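Phosphoribosylformylglycinamidine synthase 2 (Thermus thermophilus, PDB 3VIU) is a large single-chain protein of the AIR synthase-related (PurM-like) family, with two copies of a two-domain unit, and carries bound adenosine-5'-diphosphate and a magnesium ion. Local coordinates at residues A[36-42]-A[262-267]; A[147-152]-A[233-239]; A[203-207]-A[288-294]. All blocks are in the same frame, centred on the assembly; numbering follows the deposited sequence.

Contact 1: residues A[36-42]-A[262-267]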
# COMPACT_ATOMS: atom_id res chain seq x y z
N VAL A 36 -9.44 -12.89 20.35
CA VAL A 36 -8.83 -11.81 19.58
C VAL A 36 -7.49 -12.18 18.92
O VAL A 36 -7.25 -11.82 17.77
CB VAL A 36 -8.64 -10.55 20.46
CG1 VAL A 36 -8.04 -9.41 19.63
CG2 VAL A 36 -9.99 -10.12 21.03
N MSE A 37 -6.63 -12.88 19.64
CA MSE A 37 -5.33 -13.25 19.09
C MSE A 37 -5.42 -14.33 18.01
O MSE A 37 -4.53 -14.45 17.17
CB MSE A 37 -4.38 -13.71 20.20
CG MSE A 37 -3.90 -12.59 21.10
SE MSE A 37 -2.87 -11.21 20.15
CE MSE A 37 -1.16 -12.12 20.06
N TRP A 38 -6.50 -15.10 18.03
CA TRP A 38 -6.71 -16.17 17.07
C TRP A 38 -7.65 -15.80 15.93
O TRP A 38 -7.97 -16.63 15.07
CB TRP A 38 -7.20 -17.42 17.79
CG TRP A 38 -6.09 -18.23 18.38
CD1 TRP A 38 -4.86 -17.77 18.78
CD2 TRP A 38 -6.08 -19.64 18.62
NE1 TRP A 38 -4.09 -18.80 19.24
CE2 TRP A 38 -4.81 -19.97 19.15
CE3 TRP A 38 -7.02 -20.67 18.43
CZ2 TRP A 38 -4.46 -21.27 19.50
CZ3 TRP A 38 -6.67 -21.96 18.78
CH2 TRP A 38 -5.40 -22.26 19.31
N SER A 39 -8.12 -14.55 15.92
CA SER A 39 -9.01 -14.08 14.86
C SER A 39 -8.17 -13.93 13.59
O SER A 39 -6.95 -13.75 13.68
CB SER A 39 -9.62 -12.72 15.25
OG SER A 39 -8.64 -11.69 15.22
N GLU A 40 -8.80 -14.01 12.42
CA GLU A 40 -8.04 -13.91 11.18
C GLU A 40 -7.20 -12.64 11.12
O GLU A 40 -6.09 -12.65 10.59
CB GLU A 40 -8.96 -13.95 9.96
CG GLU A 40 -8.21 -14.11 8.64
CD GLU A 40 -7.71 -15.53 8.40
OE1 GLU A 40 -6.75 -15.71 7.62
OE2 GLU A 40 -8.28 -16.47 8.99
N HIS A 41 -7.73 -11.54 11.66
CA HIS A 41 -7.03 -10.26 11.65
C HIS A 41 -5.63 -10.38 12.22
O HIS A 41 -4.66 -9.93 11.60
CB HIS A 41 -7.81 -9.21 12.45
CG HIS A 41 -7.21 -7.84 12.38
ND1 HIS A 41 -7.40 -6.99 11.31
CD2 HIS A 41 -6.37 -7.19 13.22
CE1 HIS A 41 -6.71 -5.88 11.49
NE2 HIS A 41 -6.07 -5.98 12.64
N CYS A 42 -5.51 -11.00 13.39
CA CYS A 42 -4.22 -11.16 14.05
C CYS A 42 -3.45 -12.43 13.70
O CYS A 42 -2.23 -12.41 13.61
CB CYS A 42 -4.40 -11.12 15.57
SG CYS A 42 -4.97 -9.53 16.23
N ALA A 262 -4.25 -3.53 16.97
CA ALA A 262 -5.27 -4.53 17.18
C ALA A 262 -4.84 -5.42 18.34
O ALA A 262 -3.71 -5.92 18.36
CB ALA A 262 -5.44 -5.37 15.91
N ALA A 263 -5.74 -5.60 19.31
CA ALA A 263 -5.47 -6.44 20.48
C ALA A 263 -4.60 -5.72 21.51
O ALA A 263 -4.11 -6.34 22.46
CB ALA A 263 -4.81 -7.75 20.04
N GLY A 264 -4.41 -4.42 21.31
CA GLY A 264 -3.62 -3.60 22.22
C GLY A 264 -2.43 -4.20 22.95
O GLY A 264 -1.51 -4.75 22.35
N LEU A 265 -2.46 -4.08 24.28
CA LEU A 265 -1.40 -4.58 25.15
C LEU A 265 -1.15 -6.07 24.97
O LEU A 265 -0.00 -6.51 24.96
CB LEU A 265 -1.75 -4.30 26.61
CG LEU A 265 -1.61 -2.87 27.13
CD1 LEU A 265 -2.34 -2.72 28.45
CD2 LEU A 265 -0.14 -2.55 27.28
N THR A 266 -2.21 -6.85 24.83
CA THR A 266 -2.07 -8.28 24.65
C THR A 266 -1.17 -8.63 23.45
O THR A 266 -0.19 -9.35 23.61
CB THR A 266 -3.44 -8.95 24.47
OG1 THR A 266 -4.24 -8.72 25.64
CG2 THR A 266 -3.28 -10.44 24.25
N SER A 267 -1.49 -8.10 22.27
CA SER A 267 -0.69 -8.40 21.08
C SER A 267 0.70 -7.75 21.10
O SER A 267 1.66 -8.32 20.60
CB SER A 267 -1.43 -7.95 19.81
OG SER A 267 -1.66 -6.55 19.82
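M37, a selenomethionine, lays its selenium against S267, early in helix 264-275. Its chain bends at both chi2 (-62°) and chi3 (-80°), which folds the end of the side chain over S267: M37 SE lies 3.6 Å from S267 CB, and the methyl CE rests near S267 CA. Closer to the backbone, M37 CG meets T266 CG2 at 3.9 Å, the two side chains running past each other in opposite directions. T266 turns its methyl to this apolar neighbour while its hydroxyl bonds to L300 O. A263 CB fills the middle of the contact. V36 CG1 comes to 3.7 Å from A263 CB and M37 SE to 4.0 Å from the same methyl, while C42 SG lies slightly farther off, near the methyls of both A262 and A263.

The contact joins the N-terminal linker region, where helix 28-37 ends and helix 40-43 begins, to the start of helix 264-275 in the first AIR synthase-related C-terminal domain. Between the two linker helices S39 occupies the N-cap position, and its OG donates to V36 O over 2.9 Å, tying the turn back to the preceding helix. In segment 262-267, S267 OG donates to A262 O at 2.6 Å, so the serine closes its own turn while offering CB to the selenium. L301 of helix 296-301 packs on both V36 and T266. H41, whose side chain is about 5 Å from the bound ADP, presents its CD2-NE2 edge to A262 CB, with CD2 3.4 Å from that methyl and the methyl near the ring plane.

Contact 2: residues A[147-152]-A[233-239]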
# COMPACT_ATOMS: atom_id res chain seq x y z
N PHE A 147 -6.81 15.10 7.84
CA PHE A 147 -6.78 15.52 9.24
C PHE A 147 -5.58 14.99 10.00
O PHE A 147 -4.85 15.75 10.63
CB PHE A 147 -8.06 15.08 9.96
CG PHE A 147 -7.94 15.07 11.46
CD1 PHE A 147 -7.98 13.86 12.15
CD2 PHE A 147 -7.77 16.25 12.17
CE1 PHE A 147 -7.85 13.83 13.55
CE2 PHE A 147 -7.64 16.23 13.57
CZ PHE A 147 -7.68 15.02 14.25
N TYR A 148 -5.36 13.69 9.95
CA TYR A 148 -4.25 13.11 10.69
C TYR A 148 -2.90 13.50 10.11
O TYR A 148 -2.03 13.98 10.83
CB TYR A 148 -4.38 11.59 10.74
CG TYR A 148 -3.72 11.01 11.96
CD1 TYR A 148 -2.34 10.86 12.02
CD2 TYR A 148 -4.47 10.68 13.09
CE1 TYR A 148 -1.72 10.39 13.18
CE2 TYR A 148 -3.86 10.22 14.25
CZ TYR A 148 -2.49 10.08 14.29
OH TYR A 148 -1.89 9.65 15.44
N GLY A 149 -2.74 13.28 8.81
CA GLY A 149 -1.49 13.60 8.15
C GLY A 149 -1.07 15.05 8.22
O GLY A 149 0.09 15.34 8.48
N ASN A 150 -2.00 15.96 7.98
CA ASN A 150 -1.67 17.38 8.03
C ASN A 150 -1.32 17.80 9.45
O ASN A 150 -0.46 18.67 9.65
CB ASN A 150 -2.84 18.21 7.51
CG ASN A 150 -3.00 18.11 6.00
OD1 ASN A 150 -3.94 18.67 5.43
ND2 ASN A 150 -2.09 17.39 5.34
N ALA A 151 -1.97 17.19 10.43
CA ALA A 151 -1.71 17.52 11.82
C ALA A 151 -0.39 16.93 12.32
O ALA A 151 0.30 17.56 13.12
CB ALA A 151 -2.85 17.05 12.70
N ILE A 152 -0.02 15.74 11.85
CA ILE A 152 1.21 15.13 12.32
C ILE A 152 2.46 15.52 11.53
O ILE A 152 3.57 15.20 11.93
CB ILE A 152 1.10 13.57 12.39
CG1 ILE A 152 2.16 13.03 13.36
CG2 ILE A 152 1.31 12.95 11.01
CD1 ILE A 152 1.85 11.66 13.92
N GLY A 233 -8.63 9.41 16.57
CA GLY A 233 -7.20 9.46 16.83
C GLY A 233 -6.75 10.88 17.11
O GLY A 233 -7.36 11.83 16.62
N ASP A 234 -5.69 11.03 17.89
CA ASP A 234 -5.16 12.35 18.23
C ASP A 234 -3.77 12.51 17.63
O ASP A 234 -2.77 12.11 18.22
CB ASP A 234 -5.09 12.52 19.76
CG ASP A 234 -4.50 13.85 20.17
OD1 ASP A 234 -4.40 14.10 21.39
OD2 ASP A 234 -4.13 14.65 19.29
N PRO A 235 -3.69 13.12 16.44
CA PRO A 235 -2.44 13.36 15.71
C PRO A 235 -1.49 14.33 16.40
O PRO A 235 -0.27 14.25 16.27
CB PRO A 235 -2.92 13.89 14.37
CG PRO A 235 -4.14 14.67 14.76
CD PRO A 235 -4.83 13.72 15.72
N PHE A 236 -2.07 15.26 17.15
CA PHE A 236 -1.27 16.24 17.87
C PHE A 236 -0.39 15.52 18.88
O PHE A 236 0.80 15.83 19.01
CB PHE A 236 -2.20 17.25 18.52
CG PHE A 236 -3.03 18.01 17.52
CD1 PHE A 236 -2.45 18.98 16.72
CD2 PHE A 236 -4.37 17.67 17.31
CE1 PHE A 236 -3.18 19.61 15.72
CE2 PHE A 236 -5.11 18.30 16.31
CZ PHE A 236 -4.52 19.27 15.52
N LEU A 237 -0.97 14.54 19.57
CA LEU A 237 -0.23 13.73 20.54
C LEU A 237 0.66 12.78 19.75
O LEU A 237 1.73 12.37 20.22
CB LEU A 237 -1.20 12.94 21.41
CG LEU A 237 -0.59 11.86 22.30
CD1 LEU A 237 0.45 12.47 23.23
CD2 LEU A 237 -1.69 11.18 23.10
N GLY A 238 0.22 12.44 18.54
CA GLY A 238 0.98 11.54 17.70
C GLY A 238 2.33 12.13 17.35
O GLY A 238 3.34 11.42 17.35
N LYS A 239 2.35 13.42 17.06
CA LYS A 239 3.58 14.13 16.72
C LYS A 239 4.57 14.02 17.89
O LYS A 239 5.75 13.72 17.69
CB LYS A 239 3.27 15.60 16.43
CG LYS A 239 4.49 16.48 16.15
CD LYS A 239 5.18 16.13 14.84
CE LYS A 239 6.43 16.99 14.62
NZ LYS A 239 7.20 16.64 13.39
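P235, in the first turn of helix 235-250, is a knob set among F147, Y148, A151 and I152 of helix 132-152. Y148 reaches it with CG anti to the backbone N (chi1 -152°), which lays one face of the phenol against the proline: P235 CB stands 3.6 Å from the centroid of the Y148 ring and only 2° off the ring normal, a nearly centred CH-pi contact. F147 also has CG anti to its backbone N, but its ring meets the other end of the pyrrolidine, F147 CZ lying 3.5 Å from P235 CD. The two side chains cross at about a right angle, and G233 O lies at the phenyl edge, in plane. A151 CB presses on P235 CG at 3.4 Å and also sits over one face of the F236 ring, toward its rim.

Farther along, I152 sends CD1 to within 3.5 Å of G238 C, where the absence of a side chain lets the isoleucine approach the backbone. The segment axes come within 8.4 Å and cross at -39°. D234 caps the proline helix, OD2 accepting from L237 N from above the carboxylate plane. The side chains that meet across this join between the N- and C-terminal AIR synthase-related domains are mainly apolar: shape and CH-pi contacts make the fit, the Y148 hydroxyl is satisfied by E306, and the D234 carboxylate by its own helix start.

Contact 3: residues A[203-207]-A[288-294]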
# COMPACT_ATOMS: atom_id res chain seq x y z
N LYS A 203 -3.60 7.46 27.40
CA LYS A 203 -3.96 6.53 28.45
C LYS A 203 -4.98 5.53 27.89
O LYS A 203 -5.74 5.85 26.99
CB LYS A 203 -4.51 7.27 29.67
CG LYS A 203 -5.46 8.41 29.36
CD LYS A 203 -4.73 9.63 28.79
CE LYS A 203 -5.71 10.71 28.32
NZ LYS A 203 -6.65 11.18 29.39
N THR A 204 -4.96 4.30 28.40
CA THR A 204 -5.86 3.25 27.93
C THR A 204 -7.31 3.44 28.36
O THR A 204 -7.60 3.53 29.56
CB THR A 204 -5.39 1.87 28.41
OG1 THR A 204 -4.09 1.60 27.88
CG2 THR A 204 -6.35 0.79 27.97
N GLY A 205 -8.20 3.48 27.37
CA GLY A 205 -9.62 3.63 27.64
C GLY A 205 -10.41 2.47 27.06
O GLY A 205 -9.85 1.48 26.60
N ARG A 206 -11.74 2.58 27.10
CA ARG A 206 -12.59 1.52 26.55
C ARG A 206 -12.84 1.81 25.08
O ARG A 206 -13.95 2.17 24.69
CB ARG A 206 -13.90 1.44 27.34
CG ARG A 206 -13.78 0.59 28.59
CD ARG A 206 -15.02 0.64 29.47
NE ARG A 206 -15.08 1.86 30.26
CZ ARG A 206 -15.13 1.90 31.59
NH1 ARG A 206 -15.18 3.07 32.21
NH2 ARG A 206 -15.15 0.78 32.30
N ASP A 207 -11.79 1.64 24.28
CA ASP A 207 -11.83 1.89 22.85
C ASP A 207 -11.74 0.61 22.02
O ASP A 207 -10.90 -0.25 22.30
CB ASP A 207 -10.69 2.83 22.44
CG ASP A 207 -10.72 4.16 23.18
OD1 ASP A 207 -9.72 4.90 23.09
OD2 ASP A 207 -11.73 4.47 23.83
N PRO A 288 -1.58 3.40 32.66
CA PRO A 288 -2.32 4.67 32.70
C PRO A 288 -3.73 4.48 32.17
O PRO A 288 -3.92 3.99 31.06
CB PRO A 288 -1.50 5.58 31.79
CG PRO A 288 -0.13 5.03 31.90
CD PRO A 288 -0.37 3.54 31.84
N THR A 289 -4.72 4.87 32.96
CA THR A 289 -6.12 4.71 32.57
C THR A 289 -6.81 6.05 32.33
O THR A 289 -6.50 7.05 32.97
CB THR A 289 -6.90 3.94 33.66
OG1 THR A 289 -6.73 4.60 34.92
CG2 THR A 289 -6.39 2.50 33.76
N ARG A 290 -7.77 6.05 31.40
CA ARG A 290 -8.52 7.25 31.05
C ARG A 290 -9.93 7.19 31.61
O ARG A 290 -10.61 8.21 31.71
CB ARG A 290 -8.58 7.38 29.53
CG ARG A 290 -9.28 8.63 29.02
CD ARG A 290 -9.50 8.53 27.52
NE ARG A 290 -10.55 7.57 27.19
CZ ARG A 290 -10.63 6.91 26.04
NH1 ARG A 290 -11.64 6.07 25.83
NH2 ARG A 290 -9.70 7.09 25.10
N GLU A 291 -10.38 5.98 31.95
CA GLU A 291 -11.72 5.77 32.49
C GLU A 291 -11.69 4.94 33.77
O GLU A 291 -10.81 4.11 33.96
CB GLU A 291 -12.60 5.08 31.44
CG GLU A 291 -12.82 5.92 30.20
CD GLU A 291 -13.56 5.18 29.11
OE1 GLU A 291 -14.67 4.68 29.38
OE2 GLU A 291 -13.03 5.09 27.98
N GLU A 292 -12.68 5.17 34.63
CA GLU A 292 -12.76 4.48 35.91
C GLU A 292 -13.41 3.10 35.81
O GLU A 292 -14.14 2.81 34.86
CB GLU A 292 -13.56 5.34 36.89
CG GLU A 292 -13.34 4.98 38.35
CD GLU A 292 -14.15 5.84 39.30
OE1 GLU A 292 -14.35 7.04 39.00
OE2 GLU A 292 -14.58 5.32 40.35
N GLY A 293 -13.13 2.25 36.80
CA GLY A 293 -13.71 0.92 36.85
C GLY A 293 -13.51 0.01 35.66
O GLY A 293 -14.40 -0.76 35.29
N MSE A 294 -12.33 0.09 35.05
CA MSE A 294 -12.03 -0.74 33.90
C MSE A 294 -11.62 -2.13 34.35
O MSE A 294 -10.74 -2.28 35.20
CB MSE A 294 -10.93 -0.11 33.07
CG MSE A 294 -11.38 1.15 32.37
SE MSE A 294 -10.02 1.82 31.20
CE MSE A 294 -10.14 0.50 29.78
O HOH W 1 -7.07 7.22 25.30
O HOH W 2 -14.97 5.27 25.70
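R290 and D207 form a two-pronged salt bridge, the guanidinium meeting the carboxylate end-on: R290 NH1 to D207 OD2 at 2.6 Å and NH2 to OD1 at 3.0 Å, the latter on the syn lone pair. The planes are 31° apart. R290 NH1 also donates to E291 OE2, at 2.7 Å. R206 grips E291 side-on: R206 NE donates to E291 OE1 at 3.0 Å, NH1 shares that oxygen, and the backbone N of R206 reaches OE2 at 3.0 Å with a nearly straight bond (170°). All three R206 donors come from above the carboxylate plane. A bend at chi3 (-78°) carries the R206 guanidinium on to E292 O, which NH1 meets at 2.9 Å, and NH2 pairs with E298.

Further out, a single beta bridge couples T204 and T289, T204 N bonding to P288 O and R290 N to T204 O. M294, a selenomethionine, covers one face of the R206 guanidinium with CG, and its SE lies 3.4 Å from T204 O. G205 CA sits over one face of the R290 guanidinium, while K203 CG packs on R290 CB.

Two loops of the first AIR synthase-related C-terminal domain, after strands 196-201 and 279-283, are joined by the salt-bridge network D207-R290-E291-R206, in which the charges alternate. D207 OD2 and E291 OE2 stand 4.4 Å apart, and the shared NH1 of R290 probably offsets their repulsion.

In the fold
Along the chain the segments run 36-42, 147-152, 203-207, 233-239, 262-267, 288-294. Contact 2 is therefore nested inside the loop closed by contact 1, whereas contact 3 crosses both. Their centres lie 19 to 24 Å apart and none touches another; contacts 1 and 3 come closest, with nearest atoms about 5 Å apart. All three draw on the first AIR synthase-related C-terminal domain. Contact 1 attaches the linker region to its helix 264-275, contact 2 sets its helix 235-250 against the N-terminal domain's helix 132-152, and contact 3 binds two of its own loops. Helix 296-301 borders contacts 1 and 3. Contacts 1 and 2 pack the domain against both the linker region and the N-terminal domain.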